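Local coordinates for acyl-[acyl-carrier-protein]--UDP-N-acetylglucosamine O-acyltransferase (Helicobacter pylori, PDB 1J2Z) that catalyses the first step of lipid A biosynthesis, transferring a (3R)-hydroxyacyl chain from acyl carrier protein to UDP-N-acetylglucosamine, at residues 68-73 with 119-124; 144-149 with 195-200; 176-181 with 212-217; 222-227 with 246-251. One frame throughout, in Å; residues are numbered along the deposited sequence.

Contact 1: 68-73 with 119-124. With SOG (octyl 1-thio-beta-D-glucopyranoside), chain B.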
# COMPACT_ATOMS: atom_id res chain seq x y z
N PRO A 68 -7.21 -8.71 -15.73
CA PRO A 68 -6.00 -8.96 -14.94
C PRO A 68 -4.84 -8.09 -15.42
O PRO A 68 -4.82 -7.65 -16.57
CB PRO A 68 -5.75 -10.46 -15.13
CG PRO A 68 -6.49 -10.79 -16.39
CD PRO A 68 -7.73 -9.96 -16.30
N GLN A 69 -3.90 -7.83 -14.52
CA GLN A 69 -2.74 -7.00 -14.85
C GLN A 69 -1.74 -7.82 -15.66
O GLN A 69 -0.98 -7.27 -16.46
CB GLN A 69 -2.10 -6.47 -13.57
CG GLN A 69 -3.07 -5.66 -12.73
CD GLN A 69 -2.41 -4.99 -11.54
OE1 GLN A 69 -1.95 -5.65 -10.61
NE2 GLN A 69 -2.37 -3.67 -11.57
N ASP A 70 -1.77 -9.13 -15.47
CA ASP A 70 -0.90 -10.06 -16.17
C ASP A 70 -0.82 -9.74 -17.67
O ASP A 70 -1.83 -9.45 -18.32
CB ASP A 70 -1.41 -11.49 -15.97
CG ASP A 70 -0.66 -12.50 -16.81
OD1 ASP A 70 0.58 -12.60 -16.68
OD2 ASP A 70 -1.32 -13.21 -17.61
N LEU A 71 0.39 -9.80 -18.22
CA LEU A 71 0.61 -9.52 -19.63
C LEU A 71 0.13 -10.65 -20.53
O LEU A 71 -0.32 -10.41 -21.65
CB LEU A 71 2.10 -9.26 -19.90
CG LEU A 71 2.51 -8.96 -21.34
CD1 LEU A 71 1.82 -7.69 -21.82
CD2 LEU A 71 4.02 -8.83 -21.44
N LYS A 72 0.23 -11.88 -20.04
CA LYS A 72 -0.19 -13.05 -20.80
C LYS A 72 -1.67 -12.99 -21.18
O LYS A 72 -2.09 -13.61 -22.16
CB LYS A 72 0.07 -14.33 -19.99
CG LYS A 72 -0.34 -15.61 -20.70
CD LYS A 72 -0.05 -16.85 -19.87
CE LYS A 72 -0.47 -18.12 -20.60
NZ LYS A 72 -0.19 -19.36 -19.82
N TYR A 73 -2.45 -12.23 -20.42
CA TYR A 73 -3.88 -12.10 -20.69
C TYR A 73 -4.11 -11.52 -22.08
O TYR A 73 -3.41 -10.60 -22.51
CB TYR A 73 -4.54 -11.19 -19.66
CG TYR A 73 -6.04 -11.09 -19.83
CD1 TYR A 73 -6.87 -12.19 -19.58
CD2 TYR A 73 -6.63 -9.90 -20.25
CE1 TYR A 73 -8.25 -12.10 -19.74
CE2 TYR A 73 -8.01 -9.80 -20.42
CZ TYR A 73 -8.81 -10.91 -20.16
OH TYR A 73 -10.17 -10.82 -20.34
N VAL A 119 -6.60 -8.86 -5.11
CA VAL A 119 -6.67 -10.29 -5.37
C VAL A 119 -6.44 -10.47 -6.86
O VAL A 119 -7.26 -10.06 -7.68
CB VAL A 119 -8.04 -10.87 -4.97
CG1 VAL A 119 -8.09 -12.36 -5.32
CG2 VAL A 119 -8.27 -10.66 -3.49
N ALA A 120 -5.31 -11.06 -7.22
CA ALA A 120 -4.96 -11.26 -8.62
C ALA A 120 -5.75 -12.36 -9.32
O ALA A 120 -6.46 -13.15 -8.68
CB ALA A 120 -3.45 -11.54 -8.76
N HIS A 121 -5.62 -12.40 -10.64
CA HIS A 121 -6.30 -13.39 -11.46
C HIS A 121 -6.04 -14.82 -11.00
O HIS A 121 -4.95 -15.14 -10.51
CB HIS A 121 -5.85 -13.25 -12.91
CG HIS A 121 -4.41 -13.57 -13.13
ND1 HIS A 121 -3.41 -12.62 -13.07
CD2 HIS A 121 -3.78 -14.75 -13.39
CE1 HIS A 121 -2.24 -13.19 -13.28
NE2 HIS A 121 -2.44 -14.48 -13.48
N ASP A 122 -7.05 -15.66 -11.17
CA ASP A 122 -6.96 -17.08 -10.84
C ASP A 122 -6.76 -17.46 -9.37
O ASP A 122 -6.38 -18.59 -9.08
CB ASP A 122 -5.86 -17.72 -11.69
CG ASP A 122 -6.11 -17.55 -13.17
OD1 ASP A 122 -7.13 -18.07 -13.68
OD2 ASP A 122 -5.30 -16.88 -13.84
N CYS A 123 -7.01 -16.54 -8.46
CA CYS A 123 -6.87 -16.86 -7.05
C CYS A 123 -8.15 -17.53 -6.56
O CYS A 123 -9.23 -17.35 -7.13
CB CYS A 123 -6.60 -15.61 -6.21
SG CYS A 123 -4.91 -14.95 -6.37
N VAL A 124 -8.02 -18.31 -5.50
CA VAL A 124 -9.16 -19.00 -4.92
C VAL A 124 -9.11 -18.77 -3.42
O VAL A 124 -8.16 -19.18 -2.76
CB VAL A 124 -9.11 -20.51 -5.21
CG1 VAL A 124 -10.23 -21.22 -4.44
CG2 VAL A 124 -9.26 -20.77 -6.70
C1 SOG B . 1.42 -11.15 -10.94
C2 SOG B . 0.22 -11.30 -11.90
C3 SOG B . -0.53 -9.96 -11.99
C4 SOG B . -1.01 -9.59 -10.59
C5 SOG B . 0.22 -9.45 -9.66
C6 SOG B . -0.21 -9.10 -8.24
C1' SOG B . 3.54 -12.24 -10.66
C2' SOG B . 3.93 -12.91 -9.36
C3' SOG B . 5.34 -13.47 -9.43
C4' SOG B . 5.74 -14.14 -8.12
C5' SOG B . 7.15 -14.71 -8.20
C6' SOG B . 7.59 -15.25 -6.86
C7' SOG B . 8.99 -15.82 -6.93
C8' SOG B . 9.41 -16.35 -5.57
S1 SOG B . 2.13 -12.39 -10.82
O2 SOG B . 0.66 -11.70 -13.19
O3 SOG B . -1.64 -10.09 -12.86
O4 SOG B . -1.72 -8.36 -10.63
O5 SOG B . 0.95 -10.71 -9.64
O6 SOG B . -0.38 -7.70 -8.12
O HOH W 1 -4.61 -9.68 -11.92
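The imidazole of H121 and the side chain of D70 meet at a slant, ring and carboxylate planes 37° apart, with the methylene rather than the charged end in contact: D70 CB lies 3.3 Å from H121 CE1. P68 comes against the root of the same histidine, its CB 3.6 Å from H121 CB. H121 holds its CG between the backbone N and the carbonyl carbon (chi1 65°), which brings the ring to the loop 68-73, while chi2 of -91° turns its ND1-CE1 edge to the bound octyl thioglucoside. The sugar hydroxyl O3 lies near the imidazole plane, at the ring's edge; H121 ND1 gives it a weak hydrogen bond of 3.1 Å, and D70 N gives it a second weak one of 2.8 Å. A water bridges the two loops, accepting from Q69 N at 3.3 Å and from H121 N at 3.2 Å, and also bonds to O3. H140 stacks edge-to-face on H121, and Q69 OE1 is bonded to N133 ND2 of the second subunit. The two loops of the left-handed beta-helix thus share one hydroxyl-binding site; since Q69 and D70 belong to the substrate site and H121 probably does, the detergent sugar plausibly occupies part of the substrate pocket.

Contact 2: 144-149 with 195-200; sequences GDYVNI and RHRMRQ
Y146 meets R197 through its CB, which lies 3.5 Å from R197 CD, in the loop 144-147 that leads into strand 148-149. The tyrosine backbone adopts a left-handed conformation (phi 53°, psi 45°), and its CB points toward helix 195-201. Ring and guanidinium stand nearly upright to each other, their planes 81° apart. Y146 CD2 sits over one face of the guanidinium, toward its rim, while R197 NH1 lies at the edge of the tyrosine ring, near the ring plane, so the aromatic face is not used for a cation-pi stack. V147 points its CB away from the helix but lends its carbonyl: N148 ND2 donates to V147 O over 3.0 Å, approaching from above the carbonyl plane. N148 ND2 is also 3.9 Å from R197 NH1; both are donors and do not bond each other, and both donate to one water, which accepts from N148 ND2 at 2.8 Å and from R197 NH1 at 2.7 Å. The amide is thus held by both V147 O and the water. The bend of R197 at chi2 and chi3 brings its CD and NH1 back to Y146. This surface contact joins the flank of the left-handed beta-helix to the first helix of the C-terminal part: Y146 also stacks on H128 one coil back, N148 packs on I130 of strand 130-131, and on the helix M198 packs on I207 of helix 204-217.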
# COMPACT_ATOMS: atom_id res chain seq x y z
N GLY A 144 -7.31 -21.50 1.92
CA GLY A 144 -8.36 -22.30 2.52
C GLY A 144 -9.27 -21.53 3.45
O GLY A 144 -9.18 -20.30 3.54
N ASP A 145 -10.17 -22.24 4.13
CA ASP A 145 -11.09 -21.58 5.05
C ASP A 145 -10.39 -21.16 6.34
O ASP A 145 -9.34 -21.71 6.69
CB ASP A 145 -12.26 -22.51 5.41
CG ASP A 145 -13.07 -22.93 4.20
OD1 ASP A 145 -13.12 -22.17 3.21
OD2 ASP A 145 -13.68 -24.02 4.25
N TYR A 146 -10.97 -20.19 7.02
CA TYR A 146 -10.43 -19.69 8.29
C TYR A 146 -8.97 -19.26 8.25
O TYR A 146 -8.19 -19.60 9.14
CB TYR A 146 -10.61 -20.74 9.39
CG TYR A 146 -12.05 -21.16 9.58
CD1 TYR A 146 -12.57 -22.23 8.86
CD2 TYR A 146 -12.89 -20.47 10.45
CE1 TYR A 146 -13.91 -22.61 9.00
CE2 TYR A 146 -14.23 -20.84 10.59
CZ TYR A 146 -14.73 -21.91 9.86
OH TYR A 146 -16.05 -22.27 9.99
N VAL A 147 -8.59 -18.52 7.22
CA VAL A 147 -7.23 -18.03 7.11
C VAL A 147 -7.19 -16.54 7.38
O VAL A 147 -8.03 -15.78 6.88
CB VAL A 147 -6.63 -18.31 5.71
CG1 VAL A 147 -5.28 -17.59 5.55
CG2 VAL A 147 -6.46 -19.80 5.50
N ASN A 148 -6.23 -16.11 8.20
CA ASN A 148 -6.06 -14.70 8.50
C ASN A 148 -4.71 -14.26 7.97
O ASN A 148 -3.70 -14.92 8.22
CB ASN A 148 -6.11 -14.45 10.01
CG ASN A 148 -7.52 -14.51 10.57
OD1 ASN A 148 -7.78 -14.05 11.68
ND2 ASN A 148 -8.43 -15.10 9.81
N ILE A 149 -4.69 -13.18 7.21
CA ILE A 149 -3.45 -12.67 6.67
C ILE A 149 -3.29 -11.22 7.12
O ILE A 149 -4.13 -10.37 6.81
CB ILE A 149 -3.43 -12.73 5.13
CG1 ILE A 149 -3.75 -14.15 4.65
CG2 ILE A 149 -2.05 -12.30 4.61
CD1 ILE A 149 -3.75 -14.32 3.14
N ARG A 195 -2.95 -22.13 17.34
CA ARG A 195 -3.65 -22.65 18.50
C ARG A 195 -5.02 -22.02 18.70
O ARG A 195 -6.02 -22.72 18.88
CB ARG A 195 -2.79 -22.44 19.75
CG ARG A 195 -3.01 -23.43 20.87
CD ARG A 195 -1.94 -23.28 21.95
NE ARG A 195 -2.03 -24.31 22.98
CZ ARG A 195 -3.04 -24.42 23.84
NH1 ARG A 195 -4.05 -23.56 23.80
NH2 ARG A 195 -3.03 -25.38 24.75
N HIS A 196 -5.08 -20.69 18.68
CA HIS A 196 -6.34 -19.99 18.87
C HIS A 196 -7.42 -20.45 17.90
O HIS A 196 -8.59 -20.53 18.27
CB HIS A 196 -6.13 -18.48 18.73
CG HIS A 196 -7.41 -17.70 18.76
ND1 HIS A 196 -8.23 -17.58 17.66
CD2 HIS A 196 -8.03 -17.04 19.77
CE1 HIS A 196 -9.31 -16.88 17.99
NE2 HIS A 196 -9.21 -16.55 19.26
N ARG A 197 -7.03 -20.75 16.67
CA ARG A 197 -7.98 -21.20 15.66
C ARG A 197 -8.39 -22.65 15.91
O ARG A 197 -9.58 -22.98 15.85
CB ARG A 197 -7.36 -21.10 14.27
CG ARG A 197 -8.28 -21.60 13.17
CD ARG A 197 -8.99 -20.45 12.49
NE ARG A 197 -9.73 -19.62 13.43
CZ ARG A 197 -10.24 -18.44 13.12
NH1 ARG A 197 -10.08 -17.95 11.90
NH2 ARG A 197 -10.91 -17.74 14.03
N MET A 198 -7.41 -23.50 16.18
CA MET A 198 -7.69 -24.91 16.43
C MET A 198 -8.62 -25.09 17.63
O MET A 198 -9.48 -25.97 17.62
CB MET A 198 -6.39 -25.68 16.68
CG MET A 198 -5.37 -25.57 15.56
SD MET A 198 -3.96 -26.66 15.81
CE MET A 198 -3.12 -25.82 17.12
N ARG A 199 -8.44 -24.26 18.65
CA ARG A 199 -9.25 -24.34 19.86
C ARG A 199 -10.74 -24.08 19.64
O ARG A 199 -11.57 -24.52 20.44
CB ARG A 199 -8.72 -23.38 20.92
CG ARG A 199 -7.39 -23.81 21.53
CD ARG A 199 -6.98 -22.90 22.67
NE ARG A 199 -6.75 -21.53 22.22
CZ ARG A 199 -6.47 -20.51 23.03
NH1 ARG A 199 -6.37 -20.71 24.34
NH2 ARG A 199 -6.27 -19.30 22.53
N GLN A 200 -11.09 -23.38 18.57
CA GLN A 200 -12.49 -23.11 18.32
C GLN A 200 -13.09 -24.10 17.32
O GLN A 200 -14.29 -24.33 17.32
CB GLN A 200 -12.70 -21.68 17.81
CG GLN A 200 -11.93 -21.31 16.56
CD GLN A 200 -12.46 -20.05 15.90
OE1 GLN A 200 -13.51 -20.07 15.26
NE2 GLN A 200 -11.75 -18.95 16.08
O HOH W 2 -11.01 -15.92 10.38

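Contact 3: 176-181 with 212-217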
# COMPACT_ATOMS: atom_id res chain seq x y z
N ASP A 176 4.17 -22.92 0.21
CA ASP A 176 2.89 -23.40 0.74
C ASP A 176 2.91 -23.54 2.25
O ASP A 176 3.96 -23.80 2.85
CB ASP A 176 2.54 -24.75 0.12
CG ASP A 176 2.29 -24.67 -1.37
OD1 ASP A 176 2.31 -23.56 -1.93
OD2 ASP A 176 2.06 -25.74 -1.97
N VAL A 177 1.75 -23.39 2.86
CA VAL A 177 1.62 -23.51 4.31
C VAL A 177 0.57 -24.56 4.66
O VAL A 177 -0.60 -24.41 4.31
CB VAL A 177 1.22 -22.17 4.94
CG1 VAL A 177 1.17 -22.31 6.46
CG2 VAL A 177 2.20 -21.08 4.53
N PRO A 178 0.98 -25.63 5.36
CA PRO A 178 0.07 -26.71 5.76
C PRO A 178 -0.98 -26.22 6.75
O PRO A 178 -0.81 -25.18 7.39
CB PRO A 178 1.02 -27.74 6.37
CG PRO A 178 2.05 -26.87 7.02
CD PRO A 178 2.32 -25.84 5.93
N PRO A 179 -2.09 -26.96 6.88
CA PRO A 179 -3.16 -26.57 7.80
C PRO A 179 -2.80 -26.24 9.25
O PRO A 179 -1.91 -26.85 9.85
CB PRO A 179 -4.16 -27.73 7.69
CG PRO A 179 -3.36 -28.86 7.17
CD PRO A 179 -2.42 -28.22 6.19
N TYR A 180 -3.50 -25.25 9.78
CA TYR A 180 -3.35 -24.79 11.16
C TYR A 180 -1.99 -24.22 11.58
O TYR A 180 -1.67 -24.20 12.77
CB TYR A 180 -3.75 -25.93 12.10
CG TYR A 180 -5.15 -26.43 11.85
CD1 TYR A 180 -5.38 -27.67 11.24
CD2 TYR A 180 -6.26 -25.65 12.18
CE1 TYR A 180 -6.68 -28.12 10.98
CE2 TYR A 180 -7.55 -26.09 11.93
CZ TYR A 180 -7.76 -27.32 11.32
OH TYR A 180 -9.04 -27.73 11.07
N CYS A 181 -1.20 -23.76 10.61
CA CYS A 181 0.11 -23.19 10.92
C CYS A 181 0.12 -21.67 10.92
O CYS A 181 -0.67 -21.04 10.23
CB CYS A 181 1.16 -23.68 9.92
SG CYS A 181 1.47 -25.43 9.99
N ALA A 212 1.87 -33.42 17.44
CA ALA A 212 2.71 -34.59 17.30
C ALA A 212 2.99 -34.87 15.84
O ALA A 212 4.14 -35.09 15.45
CB ALA A 212 2.03 -35.80 17.95
N LEU A 213 1.94 -34.85 15.03
CA LEU A 213 2.06 -35.11 13.60
C LEU A 213 3.10 -34.20 12.95
O LEU A 213 4.01 -34.67 12.27
CB LEU A 213 0.71 -34.87 12.91
CG LEU A 213 0.39 -35.64 11.62
CD1 LEU A 213 -0.66 -34.87 10.84
CD2 LEU A 213 1.63 -35.84 10.77
N TYR A 214 2.97 -32.90 13.17
CA TYR A 214 3.90 -31.95 12.59
C TYR A 214 5.32 -32.11 13.12
O TYR A 214 6.29 -31.92 12.39
CB TYR A 214 3.41 -30.52 12.82
CG TYR A 214 2.40 -30.05 11.79
CD1 TYR A 214 1.18 -29.50 12.17
CD2 TYR A 214 2.69 -30.12 10.42
CE1 TYR A 214 0.27 -29.04 11.22
CE2 TYR A 214 1.79 -29.66 9.47
CZ TYR A 214 0.58 -29.13 9.87
OH TYR A 214 -0.31 -28.66 8.93
N LYS A 215 5.44 -32.47 14.40
CA LYS A 215 6.76 -32.66 14.98
C LYS A 215 7.49 -33.79 14.26
O LYS A 215 8.68 -33.70 13.99
CB LYS A 215 6.63 -32.95 16.48
CG LYS A 215 6.14 -31.73 17.26
CD LYS A 215 5.79 -32.02 18.71
CE LYS A 215 5.24 -30.76 19.39
NZ LYS A 215 4.76 -30.99 20.78
N ARG A 216 6.75 -34.85 13.93
CA ARG A 216 7.34 -35.98 13.22
C ARG A 216 7.56 -35.65 11.75
O ARG A 216 8.57 -36.04 11.16
CB ARG A 216 6.44 -37.21 13.36
CG ARG A 216 6.45 -37.79 14.77
CD ARG A 216 5.58 -39.03 14.89
NE ARG A 216 4.16 -38.72 14.88
CZ ARG A 216 3.32 -39.11 13.92
NH1 ARG A 216 3.79 -39.82 12.91
NH2 ARG A 216 2.04 -38.80 13.98
N LEU A 217 6.61 -34.92 11.17
CA LEU A 217 6.72 -34.54 9.76
C LEU A 217 7.92 -33.66 9.48
O LEU A 217 8.59 -33.82 8.45
CB LEU A 217 5.46 -33.80 9.31
CG LEU A 217 4.23 -34.65 8.96
CD1 LEU A 217 3.06 -33.74 8.61
CD2 LEU A 217 4.57 -35.58 7.79
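A buried contact between a helix and a proline-rich turn joins helix 204-217 to the last coil of the beta-helix, with the single side chain of Y214 reaching across to P178, P179 and C181. Its hydroxyl does the polar work: Y214 OH donates to P179 O over 2.6 Å, in the carbonyl plane and on a lone pair, with a C=O...O angle of 128°. The same oxygen lies against both proline rings, 3.0 Å from P178 CB and 3.5 Å from P179 CD, and this buried hydroxyl is satisfied by one backbone carbonyl. P178 also meets the ring, its CG 3.7 Å from Y214 CE2. The residues P178 to C181 form a type II beta turn that ends the loop from strand 172-173, leads into strand 181-184 at the C-terminal end of the left-handed parallel beta-helix and places the carbonyl of P179 before the tyrosine. At the last position of the turn, C181 makes an oblique sulfur-aromatic contact, its SG 4.2 Å from the ring centroid and 28° off the normal. Y214 places CG anti to its own carbonyl carbon (chi1 -84°), which sends the ring out from the helix toward this turn. I244 of helix 239-250 packs on both P179 and Y214, and I190 of strand 189-191 touches P178 and C181.

Contact 4: 222-227 with 246-251; sequences PSLRES and SFILES
L224 lays its CD2 methyl against the branched end of I248, 3.3 Å from CG2 and 3.4 Å from CD1, both tighter than usual for carbon pairs. The contact lies in the helical C-terminal part that follows the left-handed beta-helix, where the start of helix 224-234 packs against the end of helix 239-250. The two side chains slant across each other. L224 holds CG anti to the backbone N (chi1 -157°), which carries CD2 to I248, whose CG2 and CD1 both lie on the same side of that methyl. I248 is buried and also touches L217 of helix 204-217, while L224 reaches F218 and V255, so this pair belongs to an apolar layer shared by three helices. One residue further along each helix the contact becomes mixed, apolar and polar. R225 is exposed, yet its aliphatic stem runs beside L249, with R225 CG 3.7 Å from L249 CD2, and the same methyl lies over one face of the guanidinium, toward its rim. L249 CD2 also approaches the backbone of R225, 3.6 Å from its O. L249 further packs on A228, K229 and L232 along the neighbouring helix. The start of helix 224-234 is fixed by S223 at the N-cap: its OG accepts from E226 N over 3.1 Å in a nearly straight bond of 163°. A bend of R225 at chi3 carries the guanidinium to the closing turn of the other helix, where R225 NH2 donates to L249 O at 2.7 Å, the donor tilted 29° from the carbonyl plane.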
# COMPACT_ATOMS: atom_id res chain seq x y z
N PRO A 222 14.40 -37.87 7.34
CA PRO A 222 13.57 -38.17 6.17
C PRO A 222 12.97 -36.88 5.62
O PRO A 222 12.56 -36.01 6.38
CB PRO A 222 12.52 -39.12 6.73
CG PRO A 222 12.31 -38.57 8.10
CD PRO A 222 13.71 -38.26 8.59
N SER A 223 12.94 -36.76 4.30
CA SER A 223 12.37 -35.57 3.68
C SER A 223 10.92 -35.42 4.14
O SER A 223 10.32 -36.38 4.61
CB SER A 223 12.40 -35.68 2.15
OG SER A 223 11.50 -36.68 1.70
N LEU A 224 10.38 -34.22 4.00
CA LEU A 224 9.01 -33.95 4.40
C LEU A 224 8.10 -34.88 3.61
O LEU A 224 7.20 -35.51 4.16
CB LEU A 224 8.65 -32.49 4.07
CG LEU A 224 7.52 -31.79 4.82
CD1 LEU A 224 7.21 -30.48 4.11
CD2 LEU A 224 6.29 -32.66 4.86
N ARG A 225 8.35 -34.97 2.31
CA ARG A 225 7.56 -35.82 1.42
C ARG A 225 7.54 -37.28 1.87
O ARG A 225 6.47 -37.89 1.95
CB ARG A 225 8.10 -35.71 -0.01
CG ARG A 225 7.51 -36.71 -1.00
CD ARG A 225 7.87 -36.30 -2.42
NE ARG A 225 7.06 -35.17 -2.86
CZ ARG A 225 5.86 -35.28 -3.43
NH1 ARG A 225 5.33 -36.48 -3.64
NH2 ARG A 225 5.19 -34.20 -3.78
N GLU A 226 8.71 -37.83 2.18
CA GLU A 226 8.78 -39.21 2.62
C GLU A 226 8.05 -39.43 3.95
O GLU A 226 7.40 -40.44 4.14
CB GLU A 226 10.24 -39.66 2.75
CG GLU A 226 10.96 -39.80 1.42
CD GLU A 226 10.22 -40.70 0.43
OE1 GLU A 226 9.54 -40.17 -0.48
OE2 GLU A 226 10.29 -41.93 0.57
N SER A 227 8.17 -38.47 4.86
CA SER A 227 7.49 -38.59 6.15
C SER A 227 5.99 -38.51 5.94
O SER A 227 5.22 -39.19 6.62
CB SER A 227 7.95 -37.48 7.10
OG SER A 227 9.32 -37.61 7.41
N SER A 246 -1.80 -35.01 2.37
CA SER A 246 -2.13 -34.94 0.95
C SER A 246 -1.83 -33.52 0.46
O SER A 246 -1.44 -33.32 -0.69
CB SER A 246 -3.61 -35.28 0.72
OG SER A 246 -4.45 -34.28 1.26
N PHE A 247 -2.02 -32.54 1.34
CA PHE A 247 -1.74 -31.15 0.98
C PHE A 247 -0.25 -31.03 0.65
O PHE A 247 0.13 -30.48 -0.38
CB PHE A 247 -2.07 -30.21 2.15
CG PHE A 247 -1.74 -28.76 1.88
CD1 PHE A 247 -2.58 -27.99 1.08
CD2 PHE A 247 -0.58 -28.19 2.39
CE1 PHE A 247 -2.27 -26.67 0.79
CE2 PHE A 247 -0.26 -26.86 2.10
CZ PHE A 247 -1.10 -26.10 1.30
N ILE A 248 0.57 -31.56 1.55
CA ILE A 248 2.02 -31.54 1.40
C ILE A 248 2.51 -32.21 0.12
O ILE A 248 3.32 -31.64 -0.61
CB ILE A 248 2.70 -32.21 2.61
CG1 ILE A 248 2.51 -31.34 3.85
CG2 ILE A 248 4.17 -32.45 2.33
CD1 ILE A 248 2.99 -31.99 5.15
N LEU A 249 2.01 -33.41 -0.15
CA LEU A 249 2.43 -34.14 -1.35
C LEU A 249 1.99 -33.47 -2.64
O LEU A 249 2.57 -33.71 -3.70
CB LEU A 249 1.91 -35.58 -1.31
CG LEU A 249 2.38 -36.48 -0.16
CD1 LEU A 249 1.79 -37.88 -0.34
CD2 LEU A 249 3.89 -36.54 -0.13
N GLU A 250 0.97 -32.62 -2.57
CA GLU A 250 0.47 -31.93 -3.76
C GLU A 250 1.17 -30.59 -4.02
O GLU A 250 0.95 -29.97 -5.06
CB GLU A 250 -1.04 -31.69 -3.64
CG GLU A 250 -1.88 -32.94 -3.82
CD GLU A 250 -3.35 -32.68 -3.58
OE1 GLU A 250 -3.89 -31.72 -4.16
OE2 GLU A 250 -3.97 -33.45 -2.81
N SER A 251 2.00 -30.16 -3.08
CA SER A 251 2.71 -28.89 -3.21
C SER A 251 3.53 -28.72 -4.48
O SER A 251 4.27 -29.62 -4.88
CB SER A 251 3.61 -28.68 -2.00
OG SER A 251 4.28 -27.44 -2.09

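In the fold
Contact 1 comes first along the chain, joining two loops of the left-handed beta-helix at the sugar site, its centre 27 to 30 Å from the others. Contacts 2 and 3 interleave in sequence: each ties the beta-helix to one of two successive helices, 195-201 and 204-217, with centres 14 Å apart, touching where M198 packs on Y180. Contact 4 follows, joining helices 224-234 and 239-250 within the C-terminal part, its centre 10 Å from that of contact 3; F247 packs on V177 and P178, and D176 and S251 probably share a hydrogen bond. Contacts 2 and 3 thus fasten the helical part onto the beta-helix and contact 4 packs it internally, all away from the substrate site.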